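Local coordinates for protein-L-isoaspartate O-methyltransferase beta-aspartate methyltransferase (Plasmodium falciparum, PDB 2PBF) that probably transfers a methyl group from S-adenosyl-L-methionine to L-isoaspartyl residues of damaged proteins, as its family does in protein repair, at residues Ile190-Glu195 and Val219-Leu224; Leu71-Asn76 and Leu201-Lys206; Val59-Pro64 and Ser89-Leu94; Ile145-Tyr150 and Glu154-Glu159. All coordinates share one frame; numbering follows the deposited sequence.

Contact 1 of 4, residues Ile190-Glu195 and Val219-Leu224. With SAH (S-adenosyl-L-homocysteine), chain C.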
# COMPACT_ATOMS: atom_id res chain seq x y z
N ILE A 190 0.46 6.89 -5.81
CA ILE A 190 1.86 6.88 -5.39
C ILE A 190 2.52 5.66 -6.03
O ILE A 190 2.10 4.54 -5.83
CB ILE A 190 1.96 6.77 -3.83
CG1 ILE A 190 1.45 8.04 -3.16
CG2 ILE A 190 3.39 6.38 -3.36
CD1 ILE A 190 2.26 9.29 -3.49
N ILE A 191 3.56 5.90 -6.82
CA ILE A 191 4.15 4.82 -7.59
C ILE A 191 5.62 5.08 -7.91
O ILE A 191 5.97 6.18 -8.30
CB ILE A 191 3.32 4.57 -8.91
CG1 ILE A 191 3.99 3.51 -9.78
CG2 ILE A 191 3.06 5.90 -9.67
CD1 ILE A 191 3.12 3.06 -10.97
N PRO A 192 6.48 4.06 -7.73
CA PRO A 192 7.86 4.24 -8.25
C PRO A 192 7.91 3.95 -9.75
O PRO A 192 7.38 2.95 -10.20
CB PRO A 192 8.66 3.19 -7.47
CG PRO A 192 7.68 2.63 -6.40
CD PRO A 192 6.33 2.76 -7.05
N ILE A 193 8.54 4.84 -10.52
CA ILE A 193 8.76 4.61 -11.96
C ILE A 193 10.27 4.68 -12.29
O ILE A 193 10.94 5.64 -11.88
CB ILE A 193 7.90 5.57 -12.83
CG1 ILE A 193 6.40 5.40 -12.50
CG2 ILE A 193 8.15 5.34 -14.36
CD1 ILE A 193 5.54 6.60 -12.77
N GLU A 194 10.80 3.66 -12.96
CA GLU A 194 12.18 3.69 -13.47
C GLU A 194 12.37 4.88 -14.40
O GLU A 194 11.79 4.96 -15.49
CB GLU A 194 12.55 2.45 -14.27
CG GLU A 194 12.32 1.09 -13.67
CD GLU A 194 12.60 -0.03 -14.69
OE1 GLU A 194 13.08 0.27 -15.82
OE2 GLU A 194 12.36 -1.22 -14.37
N GLU A 195 13.19 5.82 -13.96
CA GLU A 195 13.50 6.97 -14.76
C GLU A 195 15.01 7.01 -14.91
O GLU A 195 15.73 7.37 -13.95
CB GLU A 195 13.01 8.20 -14.02
CG GLU A 195 13.15 9.48 -14.79
CD GLU A 195 12.32 10.55 -14.16
OE1 GLU A 195 12.92 11.48 -13.57
OE2 GLU A 195 11.07 10.41 -14.22
N VAL A 219 14.00 6.25 -4.97
CA VAL A 219 13.61 5.19 -4.05
C VAL A 219 14.16 3.86 -4.52
O VAL A 219 14.70 3.76 -5.62
CB VAL A 219 12.05 5.09 -3.89
CG1 VAL A 219 11.51 6.20 -3.02
CG2 VAL A 219 11.33 5.05 -5.24
N CYS A 220 14.05 2.84 -3.68
CA CYS A 220 14.44 1.47 -4.01
C CYS A 220 13.27 0.51 -3.69
O CYS A 220 12.93 0.28 -2.52
CB CYS A 220 15.71 1.09 -3.24
SG CYS A 220 17.14 2.15 -3.65
N PHE A 221 12.66 -0.03 -4.75
CA PHE A 221 11.55 -0.95 -4.62
C PHE A 221 11.80 -2.19 -5.44
O PHE A 221 12.54 -2.15 -6.41
CB PHE A 221 10.28 -0.30 -5.15
CG PHE A 221 9.60 0.62 -4.17
CD1 PHE A 221 8.46 0.19 -3.47
CD2 PHE A 221 10.06 1.91 -3.98
CE1 PHE A 221 7.82 1.02 -2.58
CE2 PHE A 221 9.43 2.76 -3.09
CZ PHE A 221 8.30 2.33 -2.40
N VAL A 222 11.18 -3.30 -5.06
CA VAL A 222 11.14 -4.48 -5.91
C VAL A 222 10.40 -4.07 -7.21
O VAL A 222 9.63 -3.11 -7.22
CB VAL A 222 10.48 -5.74 -5.22
CG1 VAL A 222 10.66 -5.72 -3.68
CG2 VAL A 222 9.01 -5.88 -5.55
N SER A 223 10.63 -4.82 -8.29
CA SER A 223 10.03 -4.52 -9.59
C SER A 223 8.55 -4.92 -9.75
O SER A 223 8.13 -6.01 -9.32
CB SER A 223 10.86 -5.20 -10.69
OG SER A 223 10.40 -4.78 -11.96
N LEU A 224 7.77 -4.05 -10.40
CA LEU A 224 6.39 -4.39 -10.80
C LEU A 224 6.42 -5.22 -12.09
O LEU A 224 6.51 -4.66 -13.19
CB LEU A 224 5.54 -3.12 -10.98
CG LEU A 224 4.04 -3.31 -11.15
CD1 LEU A 224 3.41 -3.71 -9.83
CD2 LEU A 224 3.40 -2.04 -11.70
N SAH C . 3.49 -3.21 0.26
CA SAH C . 4.25 -4.49 0.27
CB SAH C . 5.34 -4.41 -0.78
CG SAH C . 5.80 -5.82 -1.10
SD SAH C . 7.09 -5.82 -2.35
C SAH C . 4.84 -4.84 1.64
O SAH C . 5.40 -3.96 2.29
OXT SAH C . 4.74 -6.00 2.11
C5' SAH C . 6.01 -5.56 -3.78
C4' SAH C . 5.00 -6.66 -4.07
O4' SAH C . 4.50 -6.43 -5.36
C3' SAH C . 5.51 -8.10 -4.07
O3' SAH C . 4.79 -8.84 -3.10
C2' SAH C . 5.26 -8.60 -5.48
O2' SAH C . 4.88 -9.95 -5.51
C1' SAH C . 4.14 -7.68 -5.93
N9 SAH C . 4.03 -7.47 -7.39
C8 SAH C . 5.06 -7.34 -8.27
N7 SAH C . 4.54 -7.11 -9.50
C5 SAH C . 3.19 -7.10 -9.42
C6 SAH C . 2.18 -6.94 -10.38
N6 SAH C . 2.44 -6.74 -11.66
N1 SAH C . 0.87 -6.95 -9.98
C2 SAH C . 0.56 -7.16 -8.65
N3 SAH C . 1.56 -7.34 -7.73
C4 SAH C . 2.86 -7.31 -8.10
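In the Rossmann-like sheet of this methyltransferase family, Pro192 on strand 187-195 meets Val219 and Phe221 of the chain that follows strand 212-219 and runs on to the cofactor. The main contact is a CH-pi interaction. Pro192 CG lies 3.5 Å from the centroid of the Phe221 ring, only 15° off the ring normal, over one face and displaced somewhat toward the rim. The nearest ring atom is Phe221 CD2, 3.5 Å from Pro192 CG, and the two side chains cross at about a right angle. Proline suits this place because its compact ring presents C-H bonds that an aromatic face can accept. Although it has no N-H to give, its backbone still pairs with Ala172. Beside the ring contact, Pro192 CB packs on Val219 CG2 at 3.9 Å, while Val219 CB lies in the plane of the Phe221 ring at its edge. With CG anti to its carbonyl carbon (chi1 -81°), Phe221 turns its ring back over the proline. Gln199 OE1 accepts from Phe221 N, and Met66 of helix 64-74 also touches the Phe221 side chain.

Beyond Phe221 the chain lines the S-adenosyl-L-homocysteine pocket with apolar branches suited to an uncharged thioether and a flat base. Val222 CG2 comes within 3.5 Å of SAH C5', and Val222 CG1 within 3.8 Å of SAH SD. Ser223 O approaches SAH C8 at 3.5 Å. Leu224, its CG anti to the backbone N, sets CD1 over a face of the adenine, 3.4 Å from SAH C5.

Contact 2 of 4, residues Leu71-Asn76 and Leu201-Lys206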
# COMPACT_ATOMS: atom_id res chain seq x y z
N LEU A 71 2.29 6.25 3.23
CA LEU A 71 1.09 6.46 3.98
C LEU A 71 0.87 7.96 4.20
O LEU A 71 -0.26 8.43 4.15
CB LEU A 71 1.16 5.72 5.31
CG LEU A 71 -0.07 5.21 6.05
CD1 LEU A 71 -0.97 4.31 5.17
CD2 LEU A 71 0.36 4.44 7.31
N LYS A 72 1.96 8.68 4.44
CA LYS A 72 1.93 10.14 4.57
C LYS A 72 1.37 10.79 3.31
O LYS A 72 0.49 11.63 3.40
CB LYS A 72 3.33 10.67 4.86
CG LYS A 72 3.52 12.20 4.75
CD LYS A 72 5.00 12.53 4.50
CE LYS A 72 5.29 14.06 4.62
NZ LYS A 72 4.64 14.88 3.53
N ARG A 73 1.85 10.37 2.14
CA ARG A 73 1.44 10.98 0.88
C ARG A 73 -0.03 10.75 0.60
O ARG A 73 -0.68 11.54 -0.09
CB ARG A 73 2.27 10.46 -0.30
CG ARG A 73 3.78 10.56 -0.18
CD ARG A 73 4.26 11.96 0.19
NE ARG A 73 3.88 12.95 -0.80
CZ ARG A 73 4.52 14.10 -1.01
NH1 ARG A 73 5.62 14.40 -0.32
NH2 ARG A 73 4.08 14.94 -1.92
N LEU A 74 -0.54 9.63 1.12
CA LEU A 74 -1.92 9.23 0.86
C LEU A 74 -2.86 9.59 2.01
O LEU A 74 -4.05 9.34 1.93
CB LEU A 74 -1.97 7.72 0.57
CG LEU A 74 -1.39 7.25 -0.76
CD1 LEU A 74 -1.29 5.75 -0.81
CD2 LEU A 74 -2.19 7.78 -1.95
N ILE A 75 -2.32 10.19 3.07
CA ILE A 75 -3.06 10.31 4.32
C ILE A 75 -4.43 10.98 4.19
O ILE A 75 -5.40 10.57 4.84
CB ILE A 75 -2.19 10.92 5.48
CG1 ILE A 75 -2.64 10.37 6.84
CG2 ILE A 75 -2.19 12.45 5.47
CD1 ILE A 75 -2.56 8.86 6.93
N ASN A 76 -4.52 11.99 3.32
CA ASN A 76 -5.75 12.77 3.19
C ASN A 76 -6.74 12.20 2.17
O ASN A 76 -7.88 12.64 2.14
CB ASN A 76 -5.46 14.24 2.84
CG ASN A 76 -4.68 14.95 3.91
OD1 ASN A 76 -3.69 15.65 3.61
ND2 ASN A 76 -5.10 14.80 5.16
N LEU A 201 9.92 7.90 -7.05
CA LEU A 201 8.59 7.88 -6.48
C LEU A 201 7.79 9.08 -6.96
O LEU A 201 8.19 10.22 -6.71
CB LEU A 201 8.63 7.85 -4.94
CG LEU A 201 7.32 7.48 -4.24
CD1 LEU A 201 7.07 5.97 -4.31
CD2 LEU A 201 7.40 7.94 -2.80
N TYR A 202 6.67 8.80 -7.62
CA TYR A 202 5.77 9.79 -8.20
C TYR A 202 4.45 9.89 -7.45
O TYR A 202 3.87 8.88 -7.06
CB TYR A 202 5.48 9.46 -9.67
CG TYR A 202 6.47 10.05 -10.63
CD1 TYR A 202 7.65 9.39 -10.93
CD2 TYR A 202 6.24 11.30 -11.21
CE1 TYR A 202 8.57 9.94 -11.80
CE2 TYR A 202 7.14 11.87 -12.08
CZ TYR A 202 8.31 11.19 -12.38
OH TYR A 202 9.20 11.78 -13.25
N GLU A 203 3.98 11.10 -7.26
CA GLU A 203 2.60 11.33 -6.85
C GLU A 203 1.78 11.89 -8.02
O GLU A 203 2.00 13.02 -8.49
CB GLU A 203 2.55 12.26 -5.64
CG GLU A 203 1.14 12.56 -5.18
CD GLU A 203 1.14 13.47 -3.98
OE1 GLU A 203 1.68 13.06 -2.92
OE2 GLU A 203 0.61 14.60 -4.11
N ILE A 204 0.85 11.08 -8.49
CA ILE A 204 0.00 11.44 -9.59
C ILE A 204 -1.42 11.76 -9.10
O ILE A 204 -2.00 11.00 -8.32
CB ILE A 204 0.03 10.33 -10.64
CG1 ILE A 204 1.49 10.13 -11.09
CG2 ILE A 204 -0.87 10.69 -11.80
CD1 ILE A 204 1.83 8.76 -11.55
N THR A 205 -1.95 12.89 -9.55
CA THR A 205 -3.29 13.36 -9.16
C THR A 205 -4.15 13.60 -10.41
O THR A 205 -3.62 13.84 -11.48
CB THR A 205 -3.20 14.66 -8.34
OG1 THR A 205 -2.16 14.52 -7.36
CG2 THR A 205 -4.52 14.96 -7.63
N LYS A 206 -5.47 13.50 -10.27
CA LYS A 206 -6.40 13.84 -11.37
C LYS A 206 -7.16 15.11 -10.98
O LYS A 206 -7.70 15.20 -9.87
CB LYS A 206 -7.38 12.69 -11.63
CG LYS A 206 -8.12 12.76 -12.96
CD LYS A 206 -8.70 11.37 -13.36
CE LYS A 206 -7.66 10.49 -14.02
NZ LYS A 206 -8.22 9.15 -14.36
O HOH W 1 0.22 13.85 -0.89
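Arg73 of helix 64-74 and Glu203 of strand 198-205 form a salt bridge from two very differently shaped side chains. Glu203 is straight: CG is anti to the backbone N (chi1 179°) and the chain stays extended to CD, so the carboxylate stands well off the strand. Arg73 is coiled instead, with CG beside the backbone N and bends at chi2 and chi3 that fold the guanidinium back so that its edge faces the acid.

The grip is side-on and converges on one oxygen. Arg73 NE donates to Glu203 OE1 at 3.1 Å, and Arg73 NH2 reaches the same OE1 at 3.2 Å. OE1 lies almost exactly in the guanidinium plane, but the carboxylate is turned 58° against that plane, and both nitrogens come from the same face of the carboxylate. NE meets OE1 nearly along the C-O bond, whereas NH2 comes from well above the carboxylate plane. A water gives a third bond to Glu203 OE1 (2.6 Å) and also donates to Arg73 O at 2.6 Å. Arginine suits the place because it offers two N-H groups along one edge to a buried acid, whose negative charge it probably stabilises. Glu203 OE2 has a long, weak ion pair with Lys188.

The bridge joins helix 64-74 to strand 198-205, and packing of Ile190 and Leu216 adds the two strands that flank it, while Lys72 and Ile75 turn to helix 28-35.

Contact 3 of 4, residues Val59-Pro64 and Ser89-Leu94. With SAH (S-adenosyl-L-homocysteine), chain C.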
# COMPACT_ATOMS: atom_id res chain seq x y z
N VAL A 59 10.82 -11.26 -2.82
CA VAL A 59 10.18 -10.06 -2.27
C VAL A 59 10.35 -9.81 -0.77
O VAL A 59 10.43 -10.72 0.05
CB VAL A 59 8.68 -9.91 -2.71
CG1 VAL A 59 8.51 -10.16 -4.23
CG2 VAL A 59 7.76 -10.81 -1.88
N THR A 60 10.42 -8.53 -0.45
CA THR A 60 10.55 -8.07 0.91
C THR A 60 9.29 -7.32 1.33
O THR A 60 8.56 -6.76 0.49
CB THR A 60 11.78 -7.15 1.06
OG1 THR A 60 11.65 -6.06 0.14
CG2 THR A 60 13.10 -7.91 0.75
N ILE A 61 9.00 -7.34 2.63
CA ILE A 61 8.12 -6.35 3.22
C ILE A 61 8.97 -5.08 3.22
O ILE A 61 10.16 -5.13 3.55
CB ILE A 61 7.68 -6.76 4.65
CG1 ILE A 61 6.76 -5.69 5.28
CG2 ILE A 61 8.90 -7.00 5.53
CD1 ILE A 61 6.13 -6.14 6.62
N SER A 62 8.40 -3.95 2.83
CA SER A 62 9.17 -2.71 2.76
C SER A 62 9.70 -2.23 4.13
O SER A 62 9.19 -2.63 5.19
CB SER A 62 8.37 -1.62 2.06
OG SER A 62 7.91 -2.07 0.79
N ALA A 63 10.75 -1.41 4.09
CA ALA A 63 11.24 -0.76 5.28
C ALA A 63 10.10 0.07 5.86
O ALA A 63 9.31 0.66 5.12
CB ALA A 63 12.43 0.10 4.98
N PRO A 64 9.98 0.07 7.20
CA PRO A 64 9.01 0.93 7.83
C PRO A 64 9.00 2.39 7.32
O PRO A 64 7.93 2.96 7.21
CB PRO A 64 9.39 0.86 9.31
CG PRO A 64 10.02 -0.49 9.48
CD PRO A 64 10.71 -0.77 8.17
N SER A 89 0.41 -5.99 -2.76
CA SER A 89 0.08 -5.85 -1.35
C SER A 89 1.06 -6.61 -0.44
O SER A 89 1.22 -6.25 0.73
CB SER A 89 -1.40 -6.22 -1.09
OG SER A 89 -1.74 -7.48 -1.65
N GLY A 90 1.71 -7.65 -0.97
CA GLY A 90 2.85 -8.28 -0.32
C GLY A 90 2.51 -8.93 1.00
O GLY A 90 1.70 -9.85 1.04
N SER A 91 3.13 -8.43 2.09
CA SER A 91 2.80 -8.84 3.45
C SER A 91 1.38 -8.44 3.89
O SER A 91 0.89 -8.92 4.93
CB SER A 91 3.80 -8.22 4.44
OG SER A 91 3.55 -6.84 4.53
N GLY A 92 0.74 -7.56 3.12
CA GLY A 92 -0.57 -6.94 3.47
C GLY A 92 -0.45 -5.83 4.51
O GLY A 92 -1.45 -5.29 4.97
N TYR A 93 0.78 -5.47 4.87
CA TYR A 93 1.00 -4.48 5.94
C TYR A 93 0.27 -3.17 5.62
O TYR A 93 -0.56 -2.65 6.41
CB TYR A 93 2.52 -4.21 6.22
CG TYR A 93 2.62 -3.23 7.38
CD1 TYR A 93 2.56 -3.69 8.71
CD2 TYR A 93 2.65 -1.84 7.16
CE1 TYR A 93 2.58 -2.81 9.78
CE2 TYR A 93 2.68 -0.95 8.22
CZ TYR A 93 2.64 -1.44 9.54
OH TYR A 93 2.63 -0.58 10.62
N LEU A 94 0.55 -2.65 4.43
CA LEU A 94 0.01 -1.36 4.04
C LEU A 94 -1.50 -1.42 3.74
O LEU A 94 -2.21 -0.44 3.97
CB LEU A 94 0.80 -0.74 2.87
CG LEU A 94 0.69 0.79 2.84
CD1 LEU A 94 1.48 1.50 3.96
CD2 LEU A 94 1.21 1.23 1.55
N SAH C . 3.49 -3.21 0.26
CA SAH C . 4.25 -4.49 0.27
CB SAH C . 5.34 -4.41 -0.78
CG SAH C . 5.80 -5.82 -1.10
SD SAH C . 7.09 -5.82 -2.35
C SAH C . 4.84 -4.84 1.64
O SAH C . 5.40 -3.96 2.29
OXT SAH C . 4.74 -6.00 2.11
C5' SAH C . 6.01 -5.56 -3.78
C4' SAH C . 5.00 -6.66 -4.07
O4' SAH C . 4.50 -6.43 -5.36
C3' SAH C . 5.51 -8.10 -4.07
O3' SAH C . 4.79 -8.84 -3.10
C2' SAH C . 5.26 -8.60 -5.48
O2' SAH C . 4.88 -9.95 -5.51
C1' SAH C . 4.14 -7.68 -5.93
N9 SAH C . 4.03 -7.47 -7.39
C8 SAH C . 5.06 -7.34 -8.27
N7 SAH C . 4.54 -7.11 -9.50
C5 SAH C . 3.19 -7.10 -9.42
C6 SAH C . 2.18 -6.94 -10.38
N6 SAH C . 2.44 -6.74 -11.66
N1 SAH C . 0.87 -6.95 -9.98
C2 SAH C . 0.56 -7.16 -8.65
N3 SAH C . 1.56 -7.34 -7.73
C4 SAH C . 2.86 -7.31 -8.10
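Ile61 has CG1 anti to its backbone N (chi1 179°) and stays extended to its end, which carries CD1 across to Ser91 OG at 3.4 Å and to Tyr93 CB at 4.1 Å. Ser91 OG, meanwhile, is held between its own backbone N and carbonyl carbon (chi1 71°). From there it accepts from Tyr93 N at 3.1 Å, an ST turn, and donates to SAH OXT at 2.8 Å. Serine suits the position because one small hydroxyl can do both.

The carboxylate of S-adenosyl-L-homocysteine is clasped from both segments. Ser91 N adds a second bond to SAH OXT at 2.9 Å, and Ser62 N meets SAH O at 3.0 Å in a nearly straight bond (173°). Ile61 flanks this polar grip with hydrocarbon. Gly90 passes close to the ligand, its CA 3.4 Å from SAH O3', and its positive phi fits the type II' turn from Ser89 to Gly92. Val59 CG1 packs on the ribose, 3.6 Å from SAH C3'.

Helix 93-101 begins at Tyr93, after Gly92 at its N-cap; the Tyr93 ring stacks with His67 and its hydroxyl bonds Val37 O. A glycine-rich loop leading from strand 83-87 into that helix is the cofactor-binding signature of Rossmann-like methyltransferases.

Contact 4 of 4, residues Ile145-Tyr150 and Glu154-Glu159. With SAH (S-adenosyl-L-homocysteine), chain C.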
# COMPACT_ATOMS: atom_id res chain seq x y z
N ILE A 145 -6.62 -10.02 -3.18
CA ILE A 145 -6.83 -10.78 -4.41
C ILE A 145 -5.49 -11.24 -5.00
O ILE A 145 -4.54 -10.47 -5.04
CB ILE A 145 -7.57 -9.90 -5.49
CG1 ILE A 145 -8.83 -9.24 -4.91
CG2 ILE A 145 -7.94 -10.69 -6.71
CD1 ILE A 145 -9.73 -10.16 -4.10
N HIS A 146 -5.43 -12.49 -5.46
CA HIS A 146 -4.33 -12.97 -6.30
C HIS A 146 -4.49 -12.47 -7.74
O HIS A 146 -5.29 -12.99 -8.50
CB HIS A 146 -4.26 -14.50 -6.26
CG HIS A 146 -3.14 -15.08 -7.07
ND1 HIS A 146 -3.18 -16.36 -7.57
CD2 HIS A 146 -1.97 -14.55 -7.48
CE1 HIS A 146 -2.07 -16.60 -8.24
NE2 HIS A 146 -1.32 -15.51 -8.20
N LYS A 147 -3.71 -11.46 -8.10
CA LYS A 147 -3.87 -10.78 -9.38
C LYS A 147 -2.66 -9.94 -9.76
O LYS A 147 -2.11 -9.21 -8.94
CB LYS A 147 -5.11 -9.86 -9.33
CG LYS A 147 -5.45 -9.15 -10.65
CD LYS A 147 -6.57 -9.91 -11.34
CE LYS A 147 -6.45 -9.90 -12.84
NZ LYS A 147 -7.68 -10.51 -13.43
N ASN A 148 -2.29 -10.03 -11.03
CA ASN A 148 -1.33 -9.12 -11.62
C ASN A 148 -2.07 -7.94 -12.21
O ASN A 148 -3.03 -8.11 -12.96
CB ASN A 148 -0.55 -9.83 -12.72
CG ASN A 148 0.59 -9.00 -13.26
OD1 ASN A 148 0.47 -7.77 -13.43
ND2 ASN A 148 1.71 -9.65 -13.52
N ILE A 149 -1.62 -6.73 -11.87
CA ILE A 149 -2.29 -5.50 -12.26
C ILE A 149 -2.34 -5.34 -13.79
O ILE A 149 -3.22 -4.66 -14.33
CB ILE A 149 -1.63 -4.27 -11.57
CG1 ILE A 149 -2.42 -2.99 -11.83
CG2 ILE A 149 -0.16 -4.11 -12.00
CD1 ILE A 149 -3.83 -2.98 -11.29
N TYR A 150 -1.38 -5.98 -14.46
CA TYR A 150 -1.20 -5.90 -15.91
C TYR A 150 -2.10 -6.90 -16.64
O TYR A 150 -2.12 -6.94 -17.87
CB TYR A 150 0.26 -6.16 -16.29
CG TYR A 150 1.23 -5.02 -16.02
CD1 TYR A 150 1.15 -3.83 -16.75
CD2 TYR A 150 2.23 -5.14 -15.06
CE1 TYR A 150 2.04 -2.78 -16.51
CE2 TYR A 150 3.13 -4.11 -14.82
CZ TYR A 150 3.03 -2.94 -15.54
OH TYR A 150 3.93 -1.92 -15.30
N GLU A 154 -10.83 -5.33 -19.69
CA GLU A 154 -11.85 -4.29 -19.72
C GLU A 154 -12.99 -4.54 -18.75
O GLU A 154 -13.47 -3.60 -18.11
CB GLU A 154 -12.41 -4.10 -21.14
CG GLU A 154 -11.52 -3.26 -22.08
CD GLU A 154 -11.27 -1.83 -21.60
OE1 GLU A 154 -12.17 -1.21 -20.98
OE2 GLU A 154 -10.17 -1.29 -21.87
N GLU A 155 -13.41 -5.81 -18.64
CA GLU A 155 -14.53 -6.21 -17.79
C GLU A 155 -14.23 -5.95 -16.31
O GLU A 155 -14.93 -5.18 -15.66
CB GLU A 155 -14.92 -7.68 -18.02
CG GLU A 155 -15.43 -7.97 -19.41
N GLU A 156 -13.17 -6.58 -15.81
CA GLU A 156 -12.75 -6.34 -14.42
C GLU A 156 -12.37 -4.90 -14.18
O GLU A 156 -12.65 -4.37 -13.13
CB GLU A 156 -11.64 -7.29 -13.98
CG GLU A 156 -10.66 -7.66 -15.05
CD GLU A 156 -10.32 -9.13 -15.01
OE1 GLU A 156 -11.18 -9.91 -14.57
OE2 GLU A 156 -9.19 -9.50 -15.42
N LYS A 157 -11.75 -4.26 -15.18
CA LYS A 157 -11.43 -2.83 -15.09
C LYS A 157 -12.66 -1.98 -14.78
O LYS A 157 -12.61 -1.11 -13.89
CB LYS A 157 -10.74 -2.35 -16.37
CG LYS A 157 -10.34 -0.88 -16.38
CD LYS A 157 -9.60 -0.55 -17.68
CE LYS A 157 -9.88 0.87 -18.17
NZ LYS A 157 -8.79 1.38 -19.08
N LYS A 158 -13.75 -2.20 -15.53
CA LYS A 158 -15.03 -1.51 -15.31
C LYS A 158 -15.56 -1.85 -13.91
O LYS A 158 -16.00 -0.98 -13.17
CB LYS A 158 -16.05 -1.91 -16.38
CG LYS A 158 -17.44 -1.25 -16.22
CD LYS A 158 -18.47 -1.79 -17.22
CE LYS A 158 -19.88 -1.29 -16.88
NZ LYS A 158 -20.96 -2.11 -17.54
N GLU A 159 -15.47 -3.13 -13.58
CA GLU A 159 -15.98 -3.68 -12.32
C GLU A 159 -15.28 -3.13 -11.08
O GLU A 159 -15.92 -2.96 -10.04
CB GLU A 159 -15.84 -5.19 -12.37
CG GLU A 159 -16.38 -5.93 -11.18
CD GLU A 159 -15.73 -7.30 -11.01
OE1 GLU A 159 -15.48 -7.99 -12.04
OE2 GLU A 159 -15.46 -7.66 -9.84
N SAH C . 3.49 -3.21 0.26
CA SAH C . 4.25 -4.49 0.27
CB SAH C . 5.34 -4.41 -0.78
CG SAH C . 5.80 -5.82 -1.10
SD SAH C . 7.09 -5.82 -2.35
C SAH C . 4.84 -4.84 1.64
O SAH C . 5.40 -3.96 2.29
OXT SAH C . 4.74 -6.00 2.11
C5' SAH C . 6.01 -5.56 -3.78
C4' SAH C . 5.00 -6.66 -4.07
O4' SAH C . 4.50 -6.43 -5.36
C3' SAH C . 5.51 -8.10 -4.07
O3' SAH C . 4.79 -8.84 -3.10
C2' SAH C . 5.26 -8.60 -5.48
O2' SAH C . 4.88 -9.95 -5.51
C1' SAH C . 4.14 -7.68 -5.93
N9 SAH C . 4.03 -7.47 -7.39
C8 SAH C . 5.06 -7.34 -8.27
N7 SAH C . 4.54 -7.11 -9.50
C5 SAH C . 3.19 -7.10 -9.42
C6 SAH C . 2.18 -6.94 -10.38
N6 SAH C . 2.44 -6.74 -11.66
N1 SAH C . 0.87 -6.95 -9.98
C2 SAH C . 0.56 -7.16 -8.65
N3 SAH C . 1.56 -7.34 -7.73
C4 SAH C . 2.86 -7.31 -8.10
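Lys147 and Glu156 carry this surface contact, joined by one salt bridge in which Lys147 NZ donates to Glu156 OE2 at 2.7 Å. The ammonium comes from above the carboxylate plane, 58° out of it, and is clearly closer to OE2 than to Glu156 OE1, at 3.7 Å. Lysine suits this reach: its long chain starts anti to the backbone N and then bends at chi2 (99°) and chi3, bringing NZ to a glutamate that is itself bent at chi2. The Lys147 side chain also touches Val152 and Leu115.

The backbone around Lys147 turns the other way, to the adenine. Lys147 O lies 3.4 Å from SAH C2, and Ile149 N donates to SAH N1 at 3.1 Å. Asn148 OD1 takes two donors, SAH N6 at 2.8 Å and Tyr150 N at 2.8 Å (165°). The second bond makes an Asx turn that fixes the amide. Asparagine fits because its carbonyl can accept from the base and the backbone together while its amide ND2 donates to Lys225 O.

Strand 142-146, at one edge of the sheet beside strand 111-116, leads into this loop; helix 154-160 follows, tied by Lys157 to Asp181 of helix 177-182.

Overall arrangement
Contacts 1, 3 and 4 surround one S-adenosyl-L-homocysteine: contact 3 at its amino-acid end and ribose, contact 1 along the thioether and adenine, contact 4 at the adenine edge. Their centres lie 14 to 21 Å apart. Contact 2 belongs to the scaffold, its centre about 14 Å from that of contact 1, with which it shares the neighbouring strands 187-195 and 198-205; Ile191 O and Tyr202 N pair there. Contacts 1, 2 and 4 all reach the seven-stranded sheet. Along the chain contact 3 closes before contact 4 opens, contact 4 is nested within contact 2, and contacts 1 and 2 interleave. The cofactor site is thus assembled from widely separated parts of one Rossmann-like domain.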